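Local coordinates for protein adhesin (Streptococcus sanguinis SK1 = NCTC 7863, PDB 6VT2) that binds sialylated glycans through two tandem Siglec-like modules of a serine-rich repeat surface protein, probably attaching the bacterium to host sialoglycoconjugates, at residues A[328-332]-A[395-400]; A[335-341]-A[399-405]; A[343-349]-A[372-376]. All coordinates share one frame; numbering follows the deposited sequence. Where two conformers were deposited one is given.

Contact 1. Residues A[328-332]-A[395-400]; sequences TPNNP and ITADRT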
ATOM      1  N   THR A 328     -18.456 -25.774 -28.093  1.00 11.05           N
ATOM      2  CA  THR A 328     -18.858 -27.152 -28.344  1.00 14.82           C
ATOM      3  C   THR A 328     -20.373 -27.161 -28.435  1.00 12.10           C
ATOM      4  O   THR A 328     -21.033 -26.795 -27.443  1.00 12.44           O
ATOM      5  CB  THR A 328     -18.393 -28.036 -27.203  1.00 20.57           C
ATOM      6  OG1 THR A 328     -16.968 -27.999 -27.179  1.00 21.11           O
ATOM      7  CG2 THR A 328     -18.833 -29.453 -27.423  1.00 18.43           C
ATOM      8  N   PRO A 329     -20.936 -27.564 -29.581  1.00 10.99           N
ATOM      9  CA  PRO A 329     -22.392 -27.661 -29.682  1.00 11.08           C
ATOM     10  C   PRO A 329     -22.971 -28.653 -28.690  1.00 12.44           C
ATOM     11  O   PRO A 329     -22.393 -29.708 -28.431  1.00 14.98           O
ATOM     12  CB  PRO A 329     -22.628 -28.098 -31.129  1.00 14.45           C
ATOM     13  CG  PRO A 329     -21.366 -27.759 -31.826  1.00 15.21           C
ATOM     14  CD  PRO A 329     -20.262 -27.855 -30.862  1.00 14.32           C
ATOM     15  N   ASN A 330     -24.150 -28.292 -28.180  1.00 11.48           N
ATOM     16  CA  ASN A 330     -25.052 -29.226 -27.509  1.00 13.48           C
ATOM     17  C   ASN A 330     -25.848 -29.998 -28.532  1.00 12.99           C
ATOM     18  O   ASN A 330     -26.214 -29.474 -29.583  1.00 11.75           O
ATOM     19  CB  ASN A 330     -26.009 -28.494 -26.598  1.00 10.57           C
ATOM     20  CG  ASN A 330     -25.271 -27.773 -25.462  1.00 13.58           C
ATOM     21  OD1 ASN A 330     -24.237 -28.230 -24.986  1.00 17.01           O
ATOM     22  ND2 ASN A 330     -25.771 -26.653 -25.087  1.00 16.55           N
ATOM     23  N   ASN A 331     -26.063 -31.268 -28.225  1.00 14.19           N
ATOM     24  CA  ASN A 331     -26.879 -32.097 -29.069  1.00 14.62           C
ATOM     25  C   ASN A 331     -28.337 -31.771 -28.868  1.00 11.42           C
ATOM     26  O   ASN A 331     -28.732 -31.277 -27.821  1.00 17.68           O
ATOM     27  CB  ASN A 331     -26.614 -33.545 -28.730  1.00 13.63           C
ATOM     28  CG  ASN A 331     -25.197 -33.921 -28.980  1.00 17.76           C
ATOM     29  OD1 ASN A 331     -24.523 -34.547 -28.139  1.00 30.91           O
ATOM     30  ND2 ASN A 331     -24.709 -33.545 -30.117  1.00 14.54           N
ATOM     31  N   PRO A 332     -29.171 -32.065 -29.849  1.00 12.75           N
ATOM     32  CA  PRO A 332     -30.613 -31.836 -29.681  1.00 15.45           C
ATOM     33  C   PRO A 332     -31.226 -32.739 -28.626  1.00 16.10           C
ATOM     34  O   PRO A 332     -30.730 -33.825 -28.330  1.00 12.88           O
ATOM     35  CB  PRO A 332     -31.188 -32.140 -31.065  1.00 18.75           C
ATOM     36  CG  PRO A 332     -30.236 -32.935 -31.708  1.00 16.49           C
ATOM     37  CD  PRO A 332     -28.839 -32.598 -31.174  1.00 11.75           C
ATOM     38  N   ILE A 395     -22.222 -32.013 -35.836  1.00 14.02           N
ATOM     39  CA  ILE A 395     -23.042 -32.877 -34.957  1.00 12.67           C
ATOM     40  C   ILE A 395     -23.405 -34.087 -35.825  1.00 10.89           C
ATOM     41  O   ILE A 395     -24.013 -33.900 -36.828  1.00 12.88           O
ATOM     42  CB  ILE A 395     -24.274 -32.150 -34.481  1.00 13.45           C
ATOM     43  CG1 ILE A 395     -23.912 -30.822 -33.821  1.00 13.37           C
ATOM     44  CG2 ILE A 395     -25.140 -33.012 -33.611  1.00 13.23           C
ATOM     45  CD1 ILE A 395     -25.079 -29.994 -33.499  1.00 13.33           C
ATOM     46  N   THR A 396     -23.051 -35.274 -35.394  1.00 13.16           N
ATOM     47  CA  THR A 396     -23.255 -36.471 -36.223  1.00 12.88           C
ATOM     48  C   THR A 396     -24.727 -36.860 -36.279  1.00 13.39           C
ATOM     49  O   THR A 396     -25.438 -36.542 -35.415  1.00 12.74           O
ATOM     50  CB  THR A 396     -22.342 -37.590 -35.733  1.00 21.45           C
ATOM     51  OG1 THR A 396     -22.649 -37.791 -34.365  1.00 18.52           O
ATOM     52  CG2 THR A 396     -20.896 -37.228 -35.896  1.00 21.28           C
ATOM     53  N   ALA A 397     -25.081 -37.580 -37.328  1.00 13.59           N
ATOM     54  CA  ALA A 397     -26.455 -38.005 -37.625  1.00 15.84           C
ATOM     55  C   ALA A 397     -26.962 -38.967 -36.548  1.00 14.49           C
ATOM     56  O   ALA A 397     -28.081 -38.874 -36.237  1.00 11.99           O
ATOM     57  CB  ALA A 397     -26.517 -38.599 -38.995  1.00 12.40           C
ATOM     58  N   ASP A 398     -26.105 -39.666 -35.813  1.00 12.99           N
ATOM     59  CA  ASP A 398     -26.581 -40.475 -34.687  1.00 17.23           C
ATOM     60  C   ASP A 398     -27.065 -39.591 -33.534  1.00 15.79           C
ATOM     61  O   ASP A 398     -27.732 -40.073 -32.705  1.00 18.50           O
ATOM     62  CB  ASP A 398     -25.557 -41.516 -34.265  1.00 19.86           C
ATOM     63  CG  ASP A 398     -24.260 -40.938 -33.806  1.00 34.85           C
ATOM     64  OD1 ASP A 398     -24.140 -39.782 -33.823  1.00 34.97           O
ATOM     65  OD2 ASP A 398     -23.410 -41.706 -33.366  1.00 49.65           O
ATOM     66  N   ARG A 399     -26.732 -38.308 -33.514  1.00 13.56           N
ATOM     67  CA  ARG A 399     -27.252 -37.429 -32.519  1.00 13.49           C
ATOM     68  C   ARG A 399     -28.444 -36.647 -32.993  1.00 13.21           C
ATOM     69  O   ARG A 399     -29.032 -35.915 -32.197  1.00 10.75           O
ATOM     70  CB  ARG A 399     -26.176 -36.410 -32.118  1.00 14.14           C
ATOM     71  CG  ARG A 399     -24.870 -37.075 -31.682  1.00 22.10           C
ATOM     72  CD  ARG A 399     -24.689 -36.999 -30.227  1.00 33.74           C
ATOM     73  NE  ARG A 399     -23.387 -37.520 -29.823  1.00 35.56           N
ATOM     74  CZ  ARG A 399     -23.207 -38.375 -28.817  1.00 51.70           C
ATOM     75  NH1 ARG A 399     -24.250 -38.810 -28.110  1.00 44.20           N
ATOM     76  NH2 ARG A 399     -21.983 -38.792 -28.520  1.00 50.48           N
ATOM     77  N   THR A 400     -28.872 -36.820 -34.250  1.00  9.40           N
ATOM     78  CA  THR A 400     -29.953 -35.978 -34.733  1.00 10.52           C
ATOM     79  C   THR A 400     -31.102 -36.729 -35.369  1.00 10.28           C
ATOM     80  O   THR A 400     -32.235 -36.266 -35.281  1.00 10.74           O
ATOM     81  CB  THR A 400     -29.458 -35.004 -35.799  1.00 10.63           C
ATOM     82  OG1 THR A 400     -28.903 -35.770 -36.868  1.00 13.31           O
ATOM     83  CG2 THR A 400     -28.377 -34.053 -35.237  1.00 11.31           C
TER
HETATM   84  O   HOH W   1     -29.022 -35.747 -29.446  1.00 12.69           O
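Asn331 reaches across to Arg399 and lies against its aliphatic part: OD1 stands 3.2 Å from Arg399 CD, and the amide and guanidinium planes are only 18° apart. The Arg399 chain is bent at its second torsion (chi2 -106°), which lays CD over the face of the amide. At the nitrogen end of the amide, Asn331 ND2 comes to 3.6 Å from CG2 of Ile395, the two side chains running past one another in opposite senses. The CG1 branch of Ile395 turns to Pro329, with CD1 3.9 Å from Pro329 CB. Pro332 meets backbone instead, its CG 3.3 Å from Arg399 O, and a water donating to both Pro332 O and Arg399 O, 2.8 Å from each, bridges the segments. Within the second atypical Rib domain the contact joins the loop before strand 336-338 to the end of strand 392-395 and the link to strand 401-403, where residues 397-399 form a 3-10 turn. In that turn Arg399 N bonds to Thr396 O at 2.9 Å. Farther out, Val378 and Val380 of strand 378-381 and Val356 of helix 346-360 pack on Ile395, while Asn330 ND2 bonds to the carbonyl of Ala359 on that helix.

Contact 2. Residues A[335-341]-A[399-405]; sequences LTGVLNP and RTVQDLR. With SO4 (sulfate ion), chain K.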
ATOM      1  N   LEU A 335     -34.127 -36.929 -30.936  1.00  9.70           N
ATOM      2  CA  LEU A 335     -33.902 -37.241 -32.329  1.00 11.75           C
ATOM      3  C   LEU A 335     -35.133 -36.875 -33.123  1.00 12.24           C
ATOM      4  O   LEU A 335     -36.211 -36.674 -32.586  1.00 12.25           O
ATOM      5  CB  LEU A 335     -33.586 -38.710 -32.508  1.00  9.64           C
ATOM      6  CG  LEU A 335     -32.471 -39.244 -31.642  1.00  9.60           C
ATOM      7  CD1 LEU A 335     -32.329 -40.726 -31.906  1.00 13.15           C
ATOM      8  CD2 LEU A 335     -31.159 -38.541 -31.916  1.00  9.54           C
ATOM      9  N   THR A 336     -34.931 -36.708 -34.422  1.00 11.45           N
ATOM     10  CA  THR A 336     -35.987 -36.399 -35.372  1.00 11.03           C
ATOM     11  C   THR A 336     -36.207 -37.596 -36.277  1.00 10.45           C
ATOM     12  O   THR A 336     -35.250 -38.152 -36.819  1.00  9.66           O
ATOM     13  CB  THR A 336     -35.601 -35.195 -36.201  1.00 12.39           C
ATOM     14  OG1 THR A 336     -35.495 -34.084 -35.295  1.00 15.31           O
ATOM     15  CG2 THR A 336     -36.572 -34.844 -37.253  1.00 11.87           C
ATOM     16  N   GLY A 337     -37.453 -38.042 -36.361  1.00 11.97           N
ATOM     17  CA  GLY A 337     -37.769 -39.201 -37.176  1.00 11.44           C
ATOM     18  C   GLY A 337     -37.543 -38.875 -38.622  1.00 11.66           C
ATOM     19  O   GLY A 337     -38.015 -37.849 -39.121  1.00 13.14           O
ATOM     20  N   VAL A 338     -36.899 -39.782 -39.323  1.00 10.25           N
ATOM     21  CA  VAL A 338     -36.663 -39.627 -40.751  1.00 10.32           C
ATOM     22  C   VAL A 338     -37.133 -40.879 -41.462  1.00 12.80           C
ATOM     23  O   VAL A 338     -36.871 -41.997 -41.010  1.00 11.63           O
ATOM     24  CB  VAL A 338     -35.205 -39.322 -41.110  1.00 15.22           C
ATOM     25  CG1 VAL A 338     -34.784 -37.979 -40.402  1.00 16.23           C
ATOM     26  CG2 VAL A 338     -34.289 -40.420 -40.840  1.00 19.34           C
ATOM     27  N   LEU A 339     -37.798 -40.683 -42.604  1.00 11.98           N
ATOM     28  CA  LEU A 339     -38.246 -41.825 -43.373  1.00 13.40           C
ATOM     29  C   LEU A 339     -37.135 -42.502 -44.156  1.00 15.12           C
ATOM     30  O   LEU A 339     -37.209 -43.693 -44.438  1.00 16.69           O
ATOM     31  CB  LEU A 339     -39.346 -41.364 -44.318  1.00 15.53           C
ATOM     32  CG  LEU A 339     -40.600 -40.821 -43.664  1.00 16.27           C
ATOM     33  CD1 LEU A 339     -41.521 -40.219 -44.734  1.00 23.57           C
ATOM     34  CD2 LEU A 339     -41.296 -41.939 -42.893  1.00 18.69           C
ATOM     35  N   ASN A 340     -36.098 -41.754 -44.545  1.00 15.01           N
ATOM     36  CA  ASN A 340     -35.020 -42.274 -45.374  1.00 16.59           C
ATOM     37  C   ASN A 340     -33.741 -41.698 -44.813  1.00 15.95           C
ATOM     38  O   ASN A 340     -33.416 -40.538 -45.097  1.00 16.75           O
ATOM     39  CB  ASN A 340     -35.124 -41.888 -46.846  1.00 16.52           C
ATOM     40  CG  ASN A 340     -33.973 -42.418 -47.643  1.00 19.03           C
ATOM     41  OD1 ASN A 340     -32.993 -42.918 -47.091  1.00 18.17           O
ATOM     42  ND2 ASN A 340     -34.111 -42.375 -48.979  1.00 31.14           N
ATOM     43  N   PRO A 341     -33.006 -42.448 -43.995  1.00 14.25           N
ATOM     44  CA  PRO A 341     -31.800 -41.871 -43.350  1.00 13.40           C
ATOM     45  C   PRO A 341     -30.730 -41.439 -44.326  1.00 16.74           C
ATOM     46  O   PRO A 341     -29.858 -40.669 -43.951  1.00 18.42           O
ATOM     47  CB  PRO A 341     -31.303 -43.004 -42.454  1.00 18.94           C
ATOM     48  CG  PRO A 341     -32.572 -43.873 -42.229  1.00 18.48           C
ATOM     49  CD  PRO A 341     -33.337 -43.804 -43.504  1.00 16.12           C
ATOM     50  N   ARG A 399     -26.732 -38.308 -33.514  1.00 13.56           N
ATOM     51  CA  ARG A 399     -27.252 -37.429 -32.519  1.00 13.49           C
ATOM     52  C   ARG A 399     -28.444 -36.647 -32.993  1.00 13.21           C
ATOM     53  O   ARG A 399     -29.032 -35.915 -32.197  1.00 10.75           O
ATOM     54  CB  ARG A 399     -26.176 -36.410 -32.118  1.00 14.14           C
ATOM     55  CG  ARG A 399     -24.870 -37.075 -31.682  1.00 22.10           C
ATOM     56  CD  ARG A 399     -24.689 -36.999 -30.227  1.00 33.74           C
ATOM     57  NE  ARG A 399     -23.387 -37.520 -29.823  1.00 35.56           N
ATOM     58  CZ  ARG A 399     -23.207 -38.375 -28.817  1.00 51.70           C
ATOM     59  NH1 ARG A 399     -24.250 -38.810 -28.110  1.00 44.20           N
ATOM     60  NH2 ARG A 399     -21.983 -38.792 -28.520  1.00 50.48           N
ATOM     61  N   THR A 400     -28.872 -36.820 -34.250  1.00  9.40           N
ATOM     62  CA  THR A 400     -29.953 -35.978 -34.733  1.00 10.52           C
ATOM     63  C   THR A 400     -31.102 -36.729 -35.369  1.00 10.28           C
ATOM     64  O   THR A 400     -32.235 -36.266 -35.281  1.00 10.74           O
ATOM     65  CB  THR A 400     -29.458 -35.004 -35.799  1.00 10.63           C
ATOM     66  OG1 THR A 400     -28.903 -35.770 -36.868  1.00 13.31           O
ATOM     67  CG2 THR A 400     -28.377 -34.053 -35.237  1.00 11.31           C
ATOM     68  N   VAL A 401     -30.815 -37.871 -35.978  0.50 12.20           N
ATOM     69  CA  VAL A 401     -31.729 -38.604 -36.846  0.50 10.49           C
ATOM     70  C   VAL A 401     -32.176 -39.881 -36.163  0.50 10.53           C
ATOM     71  O   VAL A 401     -31.359 -40.564 -35.532  0.50 10.77           O
ATOM     72  CB  VAL A 401     -31.013 -38.943 -38.166  0.50 13.21           C
ATOM     73  CG1 VAL A 401     -31.718 -40.010 -38.934  0.50 10.04           C
ATOM     74  CG2 VAL A 401     -30.873 -37.692 -39.036  0.50 15.01           C
ATOM     75  N   GLN A 402     -33.459 -40.237 -36.343  1.00 10.66           N
ATOM     76  CA  GLN A 402     -33.970 -41.558 -35.948  1.00  9.58           C
ATOM     77  C   GLN A 402     -34.730 -42.156 -37.137  1.00  9.59           C
ATOM     78  O   GLN A 402     -35.757 -41.626 -37.551  1.00 10.03           O
ATOM     79  CB  GLN A 402     -34.880 -41.443 -34.748  1.00  9.65           C
ATOM     80  CG  GLN A 402     -35.503 -42.755 -34.374  1.00  9.69           C
ATOM     81  CD  GLN A 402     -34.490 -43.791 -34.082  1.00 10.80           C
ATOM     82  OE1 GLN A 402     -33.692 -43.691 -33.163  1.00 10.77           O
ATOM     83  NE2 GLN A 402     -34.475 -44.805 -34.930  1.00 11.77           N
ATOM     84  N   ASP A 403     -34.207 -43.223 -37.698  1.00  9.56           N
ATOM     85  CA  ASP A 403     -34.890 -43.996 -38.738  1.00  9.56           C
ATOM     86  C   ASP A 403     -36.278 -44.395 -38.271  1.00  9.64           C
ATOM     87  O   ASP A 403     -36.445 -44.923 -37.169  1.00  9.68           O
ATOM     88  CB  ASP A 403     -34.003 -45.229 -38.976  1.00  9.53           C
ATOM     89  CG  ASP A 403     -34.278 -46.012 -40.238  1.00 11.72           C
ATOM     90  OD1 ASP A 403     -35.317 -45.843 -40.857  1.00 11.32           O
ATOM     91  OD2 ASP A 403     -33.343 -46.829 -40.572  1.00 15.30           O
ATOM     92  N   LEU A 404     -37.280 -44.204 -39.120  1.00  9.66           N
ATOM     93  CA  LEU A 404     -38.661 -44.588 -38.835  1.00  9.86           C
ATOM     94  C   LEU A 404     -39.090 -45.779 -39.701  1.00 11.36           C
ATOM     95  O   LEU A 404     -40.237 -46.071 -39.685  1.00 10.50           O
ATOM     96  CB  LEU A 404     -39.527 -43.416 -39.244  1.00  9.87           C
ATOM     97  CG  LEU A 404     -39.410 -42.195 -38.359  1.00  9.79           C
ATOM     98  CD1 LEU A 404     -40.316 -41.132 -38.919  1.00 11.33           C
ATOM     99  CD2 LEU A 404     -39.766 -42.542 -36.932  1.00 12.50           C
ATOM    100  N   ARG A 405     -38.195 -46.360 -40.472  1.00  9.68           N
ATOM    101  CA  ARG A 405     -38.594 -47.462 -41.355  1.00 10.70           C
ATOM    102  C   ARG A 405     -39.095 -48.587 -40.442  1.00  9.73           C
ATOM    103  O   ARG A 405     -38.402 -48.913 -39.560  1.00 10.07           O
ATOM    104  CB  ARG A 405     -37.438 -47.857 -42.274  1.00 10.14           C
ATOM    105  CG  ARG A 405     -37.252 -46.847 -43.391  1.00 12.70           C
ATOM    106  CD  ARG A 405     -36.109 -47.222 -44.302  1.00 18.15           C
ATOM    107  NE  ARG A 405     -34.967 -47.370 -43.470  1.00 16.20           N
ATOM    108  CZ  ARG A 405     -33.854 -47.998 -43.799  1.00 32.65           C
ATOM    109  NH1 ARG A 405     -32.869 -48.134 -42.945  1.00 23.07           N
ATOM    110  NH2 ARG A 405     -33.694 -48.459 -45.016  1.00 26.25           N
TER
HETATM  111  S   SO4 K 705     -31.650 -47.343 -34.806  0.50 16.29           S
HETATM  112  O1  SO4 K 705     -31.846 -46.732 -36.088  0.50 26.26           O
HETATM  113  O2  SO4 K 705     -30.264 -47.449 -34.455  0.50 26.32           O
HETATM  114  O3  SO4 K 705     -32.401 -46.605 -33.793  0.50 21.59           O
HETATM  115  O4  SO4 K 705     -32.274 -48.663 -34.745  0.50 21.60           O
HETATM  116  O   HOH W   2     -33.097 -34.074 -33.884  1.00 12.26           O
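Four backbone hydrogen bonds tie Thr336 and Val338 to residues 400-404: Thr336 N to Thr400 O, Gln402 N to Thr336 O, Val338 N to Gln402 O at 2.8 Å, and Leu404 N to Val338 O. Beside this ladder Asp403 and Arg405 form a two-pronged, side-on salt bridge, Arg405 NH1 2.7 Å from Asp403 OD2 and NE 3.0 Å from OD1; each carboxylate oxygen uses its syn lone pair and lies close to the guanidinium plane. Asp403 OD1 also takes Arg405 N, closing an Asx turn. Pro341 rests on this pair, its CG 3.4 Å from Asp403 CG and its CD over a guanidinium face. Gln402 NE2 donates to Asp403 O at 3.0 Å and to a sulfate ion, probably from the crystallisation liquor. On the face carrying Thr336, Val338 and Val401, the valines meet at about a right angle. On the Gln402 side, Leu404 CD1 lies 3.6 Å from Gly337 CA, and Leu335 CD1 touches Gln402 OE1 at 3.5 Å. Thr336 leans on Ala351 and Ile352 of helix 346-360. The result is a short two-stranded parallel sheet, joining the first and last strands of the atypical Rib domain.

Contact 3. Residues A[343-349]-A[372-376]; sequences QLSTSEK and VNNDG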
ATOM      1  N   GLN A 343     -31.368 -39.767 -47.115  1.00 14.17           N
ATOM      2  CA  GLN A 343     -31.791 -38.550 -47.784  1.00 13.46           C
ATOM      3  C   GLN A 343     -32.941 -37.974 -46.984  1.00 13.75           C
ATOM      4  O   GLN A 343     -34.107 -38.376 -47.143  1.00 16.13           O
ATOM      5  CB  GLN A 343     -32.201 -38.797 -49.226  1.00 17.39           C
ATOM      6  CG  GLN A 343     -32.664 -37.557 -49.942  1.00 17.90           C
ATOM      7  CD  GLN A 343     -31.536 -36.524 -50.034  1.00 19.80           C
ATOM      8  OE1 GLN A 343     -30.586 -36.725 -50.783  1.00 26.28           O
ATOM      9  NE2 GLN A 343     -31.631 -35.447 -49.254  1.00 22.47           N
ATOM     10  N   LEU A 344     -32.643 -36.984 -46.170  1.00 11.73           N
ATOM     11  CA  LEU A 344     -33.685 -36.334 -45.405  1.00 15.28           C
ATOM     12  C   LEU A 344     -34.476 -35.434 -46.331  1.00 12.63           C
ATOM     13  O   LEU A 344     -33.954 -34.933 -47.235  1.00 14.92           O
ATOM     14  CB  LEU A 344     -33.035 -35.476 -44.327  1.00 10.93           C
ATOM     15  CG  LEU A 344     -32.887 -36.183 -42.986  1.00 13.46           C
ATOM     16  CD1 LEU A 344     -31.962 -37.363 -43.121  1.00 13.24           C
ATOM     17  CD2 LEU A 344     -32.391 -35.197 -41.938  1.00 14.76           C
ATOM     18  N   SER A 345     -35.705 -35.231 -45.978  1.00 12.95           N
ATOM     19  CA  SER A 345     -36.559 -34.267 -46.622  1.00 13.99           C
ATOM     20  C   SER A 345     -36.256 -32.884 -46.071  1.00 14.03           C
ATOM     21  O   SER A 345     -35.705 -32.719 -44.977  1.00 14.82           O
ATOM     22  CB  SER A 345     -38.014 -34.601 -46.398  1.00 20.64           C
ATOM     23  OG  SER A 345     -38.322 -34.558 -45.032  1.00 16.69           O
ATOM     24  N   THR A 346     -36.748 -31.885 -46.777  1.00 14.05           N
ATOM     25  CA  THR A 346     -36.648 -30.525 -46.278  1.00 15.89           C
ATOM     26  C   THR A 346     -37.312 -30.380 -44.917  1.00 15.38           C
ATOM     27  O   THR A 346     -36.735 -29.772 -43.992  1.00 14.96           O
ATOM     28  CB  THR A 346     -37.253 -29.583 -47.329  1.00 15.49           C
ATOM     29  OG1 THR A 346     -36.513 -29.713 -48.530  1.00 23.90           O
ATOM     30  CG2 THR A 346     -37.180 -28.142 -46.859  1.00 22.58           C
ATOM     31  N   SER A 347     -38.489 -30.988 -44.727  1.00 15.18           N
ATOM     32  CA  SER A 347     -39.118 -30.830 -43.427  1.00 16.51           C
ATOM     33  C   SER A 347     -38.290 -31.495 -42.323  1.00 16.20           C
ATOM     34  O   SER A 347     -38.242 -30.987 -41.191  1.00 14.96           O
ATOM     35  CB  SER A 347     -40.550 -31.373 -43.434  1.00 19.11           C
ATOM     36  OG  SER A 347     -40.557 -32.735 -43.749  1.00 24.18           O
ATOM     37  N   GLU A 348     -37.671 -32.640 -42.615  1.00 13.69           N
ATOM     38  CA  GLU A 348     -36.867 -33.276 -41.592  1.00 13.09           C
ATOM     39  C   GLU A 348     -35.652 -32.432 -41.246  1.00 13.28           C
ATOM     40  O   GLU A 348     -35.298 -32.300 -40.076  1.00 14.35           O
ATOM     41  CB  GLU A 348     -36.476 -34.664 -42.061  1.00 13.88           C
ATOM     42  CG  GLU A 348     -37.653 -35.694 -42.023  1.00 14.96           C
ATOM     43  CD  GLU A 348     -37.430 -36.867 -42.978  1.00 15.68           C
ATOM     44  OE1 GLU A 348     -38.267 -37.818 -42.948  1.00 15.52           O
ATOM     45  OE2 GLU A 348     -36.401 -36.918 -43.696  1.00 14.38           O
ATOM     46  N   LYS A 349     -35.021 -31.851 -42.259  1.00 10.91           N
ATOM     47  CA  LYS A 349     -33.887 -30.964 -42.026  1.00 11.12           C
ATOM     48  C   LYS A 349     -34.309 -29.766 -41.205  1.00 12.60           C
ATOM     49  O   LYS A 349     -33.597 -29.358 -40.287  1.00 12.51           O
ATOM     50  CB  LYS A 349     -33.304 -30.518 -43.353  1.00 12.81           C
ATOM     51  CG  LYS A 349     -32.581 -31.564 -44.098  1.00 13.17           C
ATOM     52  CD  LYS A 349     -32.082 -31.079 -45.496  1.00 14.27           C
ATOM     53  CE  LYS A 349     -31.270 -32.120 -46.156  1.00 15.74           C
ATOM     54  NZ  LYS A 349     -30.856 -31.661 -47.483  1.00 22.01           N
ATOM     55  N   VAL A 372     -27.965 -28.466 -42.154  1.00 11.39           N
ATOM     56  CA  VAL A 372     -28.338 -29.862 -42.013  1.00  9.61           C
ATOM     57  C   VAL A 372     -28.063 -30.551 -43.354  1.00 10.52           C
ATOM     58  O   VAL A 372     -28.609 -30.194 -44.405  1.00 14.11           O
ATOM     59  CB  VAL A 372     -29.792 -30.003 -41.597  1.00 13.10           C
ATOM     60  CG1 VAL A 372     -30.082 -31.491 -41.312  1.00 14.16           C
ATOM     61  CG2 VAL A 372     -30.094 -29.150 -40.355  1.00 14.94           C
ATOM     62  N   ASN A 373     -27.154 -31.482 -43.336  1.00  9.91           N
ATOM     63  CA  ASN A 373     -26.764 -32.219 -44.517  1.00 10.04           C
ATOM     64  C   ASN A 373     -27.798 -33.279 -44.854  1.00 14.39           C
ATOM     65  O   ASN A 373     -28.740 -33.549 -44.098  1.00 12.82           O
ATOM     66  CB  ASN A 373     -25.405 -32.780 -44.255  1.00 12.45           C
ATOM     67  CG  ASN A 373     -24.411 -31.641 -43.903  1.00 16.63           C
ATOM     68  OD1 ASN A 373     -24.302 -30.707 -44.665  1.00 18.82           O
ATOM     69  ND2 ASN A 373     -23.761 -31.695 -42.749  1.00 16.08           N
ATOM     70  N   ASN A 374     -27.613 -33.859 -46.036  1.00 12.81           N
ATOM     71  CA  ASN A 374     -28.614 -34.785 -46.542  1.00 11.47           C
ATOM     72  C   ASN A 374     -28.766 -35.989 -45.642  1.00 14.85           C
ATOM     73  O   ASN A 374     -29.860 -36.562 -45.604  1.00 14.12           O
ATOM     74  CB  ASN A 374     -28.268 -35.252 -47.932  1.00 13.00           C
ATOM     75  CG  ASN A 374     -28.554 -34.218 -48.964  1.00 16.32           C
ATOM     76  OD1 ASN A 374     -29.495 -33.444 -48.840  1.00 21.05           O
ATOM     77  ND2 ASN A 374     -27.757 -34.210 -50.012  1.00 21.37           N
ATOM     78  N   ASP A 375     -27.713 -36.369 -44.899  1.00 14.77           N
ATOM     79  CA  ASP A 375     -27.780 -37.473 -43.951  1.00 14.73           C
ATOM     80  C   ASP A 375     -28.205 -37.041 -42.549  1.00 13.48           C
ATOM     81  O   ASP A 375     -28.258 -37.871 -41.624  1.00 14.79           O
ATOM     82  CB  ASP A 375     -26.447 -38.216 -43.895  1.00 19.29           C
ATOM     83  CG  ASP A 375     -25.289 -37.371 -43.310  1.00 24.79           C
ATOM     84  OD1 ASP A 375     -25.503 -36.220 -42.917  1.00 17.66           O
ATOM     85  OD2 ASP A 375     -24.158 -37.867 -43.271  1.00 24.26           O
ATOM     86  N   GLY A 376     -28.519 -35.775 -42.374  1.00 12.94           N
ATOM     87  CA  GLY A 376     -29.014 -35.304 -41.109  1.00 12.46           C
ATOM     88  C   GLY A 376     -27.922 -34.883 -40.127  1.00 10.34           C
ATOM     89  O   GLY A 376     -28.261 -34.373 -39.054  1.00 12.16           O
TER
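The start of helix 346-360 and the residues leading into it meet a type I beta turn, Asn373 to Gly376, with Lys349 and Gln343 both reaching Asn374. Lys349 is extended beyond CG, and its NZ gives Asn374 OD1 a hydrogen bond of 2.6 Å. The same oxygen accepts from Gln343 NE2 at 3.0 Å, a nearly straight bond (167°) that arrives from above the carbonyl plane, the two amides being turned 71° apart. Gln343 is bent at its second torsion, which brings NE2 also to Leu344 O and holds its amide between two acceptors. A backbone bond joins Leu344 N to Asn374 O at 2.9 Å, lying in the carbonyl plane. The turn lies in the loop connecting strands 369-372 and 378-381 of the atypical Rib domain, and its own closing bond runs from Gly376 N to Asn373 O. Gly376 has a positive phi (88°), and Leu344 CD2 presses on its CA at 3.5 Å. Farther along, the Lys349 stem slides past Val372, Lys349 CG 3.7 Å from Val372 CG1. The helix start itself is held by a capping box, in which Ser345 OG accepts from Glu348 N and Glu348 OE2 from Ser345 N at 2.9 Å. Glu348 OE1 receives Leu339 N, tying this cap to the residue just past strand 336-338, and Leu344 packs inward on Val338 and Ile352.

All three contacts lie in the second atypical Rib domain. Contacts 1 and 2 share Arg399 and Thr400, and their centres are about 13 Å apart; the centre of contact 3 is about 9 Å from that of contact 2 and about 14 Å from that of contact 1. Thr400 OG1, 2.7 Å from Gly376 O, connects the turn of contact 3 to both others, and Ala397 CB of contact 1 packs 3.2 Å from Asp375 O. In sequence, the segments of contacts 1 and 2 alternate, whereas contact 3 falls wholly between those of each. The side chain of Pro329 is about 5 Å from a calcium ion, whose site includes Thr324, Tyr327 and Asp393; the glycan pockets belong to the Siglec-like modules.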